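PDB 2VF7: excinuclease ABC, subunit A. from Deinococcus radiodurans, which binds DNA, zinc and ATP as an ABC-type ATPase of the UvrA family, and probably takes part in recognising damaged DNA for excision repair. Local coordinates for residues Val40-Ser45 against Asp448-Val453. The protein carries 1 engineered substitution. Numbering follows the deposited sequence.
Sequences VFTGVS and DWLVDV. With ADP (adenosine-5'-diphosphate), chain E.
The Phe41 ring lies alongside Val451, which meets it obliquely at 3.8 Å from CD1 to CB. Val451 CG2 stands over the ring in an off-centre CH-pi contact, 30° from the normal, and Val31 and Val33 of strand 29-34 touch Val451 in turn. Phe41 CG lies anti to the carbonyl carbon (chi1 -65°), which sets the ring beside its neighbour. The second flat group, the Asp452 carboxylate, belongs to the other face of the sheet. Its OD2 takes the Thr42 hydroxyl on the anti side, OG1 to OD2 2.6 Å, 18° out of the carboxylate plane. Thr481 OG1 also bonds OD2 and Ser479 OG bonds OD1, so three hydroxyls hold this buried group; Leu450 CD1 packs 3.5 Å from Thr42 OG1. Replacing Asp452 by an alanine would probably leave these hydroxyls without their shared acceptor and Thr42 OG1 freer to turn. The backbones form a parallel ladder: Val40 N to Trp449 O, Val451 N to Val40 O, Thr42 N to Val451 O (2.8 Å) and Val453 N to Thr42 O (2.8 Å). Strand 38-42 is the P-loop strand of the ABC ATPase core, with strands 433-437 and 449-453 as its neighbours in the sheet. Past Thr42 the chain enters the Walker A loop at Gly43, whose backbone angles would jam a side chain against the preceding carbonyl. A water joins Val44 N to Val453 O (2.9 Å from the water oxygen), and Val44 and Ser45 line the ADP pocket, where Lys49, Gly46 and Ser50 bond the nucleotide.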
ATOM      1  N   VAL A  40      23.658 -19.136  -6.597  1.00 52.75           N
ATOM      2  CA  VAL A  40      24.301 -18.710  -5.349  1.00 52.88           C
ATOM      3  C   VAL A  40      25.273 -17.569  -5.636  1.00 52.85           C
ATOM      4  O   VAL A  40      26.055 -17.645  -6.564  1.00 52.96           O
ATOM      5  CB  VAL A  40      24.997 -19.912  -4.623  1.00 53.40           C
ATOM      6  CG1 VAL A  40      25.713 -19.465  -3.379  1.00 53.38           C
ATOM      7  CG2 VAL A  40      23.969 -20.962  -4.236  1.00 52.68           C
ATOM      8  N   PHE A  41      25.176 -16.499  -4.857  1.00 53.41           N
ATOM      9  CA  PHE A  41      26.051 -15.342  -4.976  1.00 54.00           C
ATOM     10  C   PHE A  41      27.109 -15.439  -3.890  1.00 54.26           C
ATOM     11  O   PHE A  41      26.773 -15.549  -2.708  1.00 54.74           O
ATOM     12  CB  PHE A  41      25.238 -14.041  -4.855  1.00 53.91           C
ATOM     13  CG  PHE A  41      24.240 -13.835  -5.991  1.00 53.99           C
ATOM     14  CD1 PHE A  41      24.530 -12.979  -7.039  1.00 53.81           C
ATOM     15  CD2 PHE A  41      23.022 -14.528  -6.015  1.00 54.97           C
ATOM     16  CE1 PHE A  41      23.614 -12.794  -8.099  1.00 54.86           C
ATOM     17  CE2 PHE A  41      22.114 -14.373  -7.073  1.00 54.96           C
ATOM     18  CZ  PHE A  41      22.411 -13.485  -8.109  1.00 55.18           C
ATOM     19  N   THR A  42      28.383 -15.426  -4.290  1.00 54.17           N
ATOM     20  CA  THR A  42      29.483 -15.710  -3.352  1.00 53.89           C
ATOM     21  C   THR A  42      30.663 -14.729  -3.397  1.00 53.66           C
ATOM     22  O   THR A  42      30.757 -13.892  -4.295  1.00 53.73           O
ATOM     23  CB  THR A  42      29.997 -17.168  -3.477  1.00 53.79           C
ATOM     24  OG1 THR A  42      30.852 -17.287  -4.617  1.00 53.08           O
ATOM     25  CG2 THR A  42      28.838 -18.145  -3.604  1.00 53.78           C
ATOM     26  N   GLY A  43      31.559 -14.840  -2.419  1.00 53.12           N
ATOM     27  CA  GLY A  43      32.692 -13.935  -2.307  1.00 52.72           C
ATOM     28  C   GLY A  43      32.792 -13.357  -0.904  1.00 52.41           C
ATOM     29  O   GLY A  43      31.863 -13.518  -0.112  1.00 52.39           O
ATOM     30  N   VAL A  44      33.907 -12.684  -0.598  1.00 51.84           N
ATOM     31  CA  VAL A  44      34.154 -12.173   0.763  1.00 51.85           C
ATOM     32  C   VAL A  44      33.091 -11.169   1.170  1.00 51.92           C
ATOM     33  O   VAL A  44      32.307 -10.705   0.338  1.00 53.23           O
ATOM     34  CB  VAL A  44      35.594 -11.590   0.971  1.00 51.18           C
ATOM     35  CG1 VAL A  44      36.655 -12.661   0.759  1.00 51.14           C
ATOM     36  CG2 VAL A  44      35.840 -10.401   0.068  1.00 52.03           C
ATOM     37  N   SER A  45      33.035 -10.864   2.459  1.00 52.34           N
ATOM     38  CA  SER A  45      32.060  -9.922   2.967  1.00 52.34           C
ATOM     39  C   SER A  45      32.520  -8.542   2.577  1.00 52.12           C
ATOM     40  O   SER A  45      33.708  -8.256   2.589  1.00 52.03           O
ATOM     41  CB  SER A  45      31.934 -10.042   4.483  1.00 52.30           C
ATOM     42  OG  SER A  45      33.092  -9.547   5.098  1.00 53.56           O
ATOM     43  N   ASP A 448      23.192 -24.789  -9.091  1.00 54.52           N
ATOM     44  CA  ASP A 448      23.139 -24.912 -10.544  1.00 53.67           C
ATOM     45  C   ASP A 448      24.117 -23.921 -11.190  1.00 53.48           C
ATOM     46  O   ASP A 448      24.776 -24.237 -12.180  1.00 53.73           O
ATOM     47  CB  ASP A 448      21.709 -24.661 -11.057  1.00 53.41           C
ATOM     48  CG  ASP A 448      20.700 -25.739 -10.597  1.00 53.19           C
ATOM     49  OD1 ASP A 448      19.585 -25.390 -10.131  1.00 51.83           O
ATOM     50  OD2 ASP A 448      21.009 -26.933 -10.720  1.00 51.28           O
ATOM     51  N   TRP A 449      24.207 -22.728 -10.612  1.00 52.58           N
ATOM     52  CA  TRP A 449      25.003 -21.633 -11.153  1.00 51.77           C
ATOM     53  C   TRP A 449      25.558 -20.822  -9.974  1.00 52.24           C
ATOM     54  O   TRP A 449      24.969 -20.804  -8.878  1.00 51.70           O
ATOM     55  CB  TRP A 449      24.089 -20.765 -12.018  1.00 50.59           C
ATOM     56  CG  TRP A 449      24.704 -19.673 -12.875  1.00 48.73           C
ATOM     57  CD1 TRP A 449      24.896 -18.372 -12.519  1.00 48.70           C
ATOM     58  CD2 TRP A 449      25.095 -19.768 -14.257  1.00 47.20           C
ATOM     59  NE1 TRP A 449      25.421 -17.660 -13.568  1.00 47.78           N
ATOM     60  CE2 TRP A 449      25.541 -18.490 -14.653  1.00 46.84           C
ATOM     61  CE3 TRP A 449      25.128 -20.812 -15.189  1.00 47.05           C
ATOM     62  CZ2 TRP A 449      26.028 -18.229 -15.930  1.00 47.20           C
ATOM     63  CZ3 TRP A 449      25.617 -20.555 -16.460  1.00 48.52           C
ATOM     64  CH2 TRP A 449      26.067 -19.270 -16.817  1.00 48.60           C
ATOM     65  N   LEU A 450      26.693 -20.158 -10.187  1.00 52.70           N
ATOM     66  CA  LEU A 450      27.214 -19.281  -9.152  1.00 53.23           C
ATOM     67  C   LEU A 450      27.830 -17.990  -9.665  1.00 53.21           C
ATOM     68  O   LEU A 450      28.454 -17.965 -10.706  1.00 53.36           O
ATOM     69  CB  LEU A 450      28.150 -20.052  -8.207  1.00 53.30           C
ATOM     70  CG  LEU A 450      29.658 -20.017  -8.296  1.00 54.00           C
ATOM     71  CD1 LEU A 450      30.214 -18.680  -7.794  1.00 55.73           C
ATOM     72  CD2 LEU A 450      30.187 -21.164  -7.456  1.00 53.38           C
ATOM     73  N   VAL A 451      27.616 -16.912  -8.923  1.00 53.78           N
ATOM     74  CA  VAL A 451      28.196 -15.605  -9.227  1.00 53.75           C
ATOM     75  C   VAL A 451      29.185 -15.193  -8.124  1.00 54.14           C
ATOM     76  O   VAL A 451      28.771 -14.880  -6.999  1.00 53.60           O
ATOM     77  CB  VAL A 451      27.105 -14.525  -9.351  1.00 53.62           C
ATOM     78  CG1 VAL A 451      27.682 -13.256  -9.941  1.00 52.63           C
ATOM     79  CG2 VAL A 451      25.902 -15.033 -10.184  1.00 53.24           C
ATOM     80  N   ASP A 452      30.481 -15.197  -8.453  1.00 54.39           N
ATOM     81  CA  ASP A 452      31.529 -14.828  -7.486  1.00 54.73           C
ATOM     82  C   ASP A 452      31.948 -13.381  -7.684  1.00 54.91           C
ATOM     83  O   ASP A 452      32.394 -12.984  -8.770  1.00 54.86           O
ATOM     84  CB  ASP A 452      32.750 -15.770  -7.562  1.00 54.42           C
ATOM     85  CG  ASP A 452      33.578 -15.774  -6.270  1.00 54.61           C
ATOM     86  OD1 ASP A 452      34.814 -15.543  -6.336  1.00 53.54           O
ATOM     87  OD2 ASP A 452      33.001 -16.022  -5.180  1.00 52.91           O
ATOM     88  N   VAL A 453      31.803 -12.611  -6.612  1.00 55.21           N
ATOM     89  CA  VAL A 453      31.944 -11.160  -6.645  1.00 55.45           C
ATOM     90  C   VAL A 453      33.255 -10.677  -5.972  1.00 55.89           C
ATOM     91  O   VAL A 453      33.629 -11.140  -4.890  1.00 55.16           O
ATOM     92  CB  VAL A 453      30.700 -10.463  -6.001  1.00 54.98           C
ATOM     93  CG1 VAL A 453      30.894  -8.982  -5.905  1.00 54.96           C
ATOM     94  CG2 VAL A 453      29.433 -10.744  -6.797  1.00 55.43           C
TER
HETATM   95  PB  ADP E 902      28.413  -8.370   0.855  1.00 43.47           P
HETATM   96  O1B ADP E 902      29.321  -9.365   0.192  1.00 47.23           O
HETATM   97  O2B ADP E 902      28.799  -8.047   2.268  1.00 45.01           O
HETATM   98  O3B ADP E 902      26.949  -8.747   0.721  1.00 46.30           O
HETATM   99  PA  ADP E 902      27.806  -5.664   0.493  1.00 39.89           P
HETATM  100  O1A ADP E 902      27.202  -5.869   1.884  1.00 37.11           O
HETATM  101  O2A ADP E 902      26.914  -5.236  -0.625  1.00 42.67           O
HETATM  102  O3A ADP E 902      28.605  -6.981   0.045  1.00 40.97           O
HETATM  103  O5' ADP E 902      28.902  -4.497   0.647  1.00 41.35           O
HETATM  104  C5' ADP E 902      29.404  -3.696  -0.426  1.00 39.25           C
HETATM  105  C4' ADP E 902      29.300  -2.235  -0.023  1.00 39.34           C
HETATM  106  O4' ADP E 902      27.913  -1.876   0.018  1.00 39.71           O
HETATM  107  C3' ADP E 902      29.862  -1.898   1.358  1.00 39.63           C
HETATM  108  O3' ADP E 902      30.564  -0.630   1.333  1.00 36.89           O
HETATM  109  C2' ADP E 902      28.604  -1.824   2.212  1.00 39.03           C
HETATM  110  O2' ADP E 902      28.760  -1.053   3.399  1.00 39.62           O
HETATM  111  C1' ADP E 902      27.591  -1.227   1.244  1.00 39.55           C
HETATM  112  N9  ADP E 902      26.190  -1.544   1.581  1.00 39.48           N
HETATM  113  C8  ADP E 902      25.658  -2.784   1.625  1.00 39.84           C
HETATM  114  N7  ADP E 902      24.357  -2.776   1.973  1.00 37.04           N
HETATM  115  C5  ADP E 902      24.039  -1.479   2.146  1.00 38.64           C
HETATM  116  C6  ADP E 902      22.803  -0.753   2.483  1.00 38.51           C
HETATM  117  N6  ADP E 902      21.657  -1.437   2.740  1.00 40.16           N
HETATM  118  N1  ADP E 902      22.871   0.588   2.552  1.00 40.37           N
HETATM  119  C2  ADP E 902      24.006   1.282   2.305  1.00 39.14           C
HETATM  120  N3  ADP E 902      25.161   0.688   1.980  1.00 40.30           N
HETATM  121  C4  ADP E 902      25.236  -0.670   1.879  1.00 39.63           C
HETATM  122  O   HOH W   1      35.274 -12.375  -2.838  1.00 38.43           O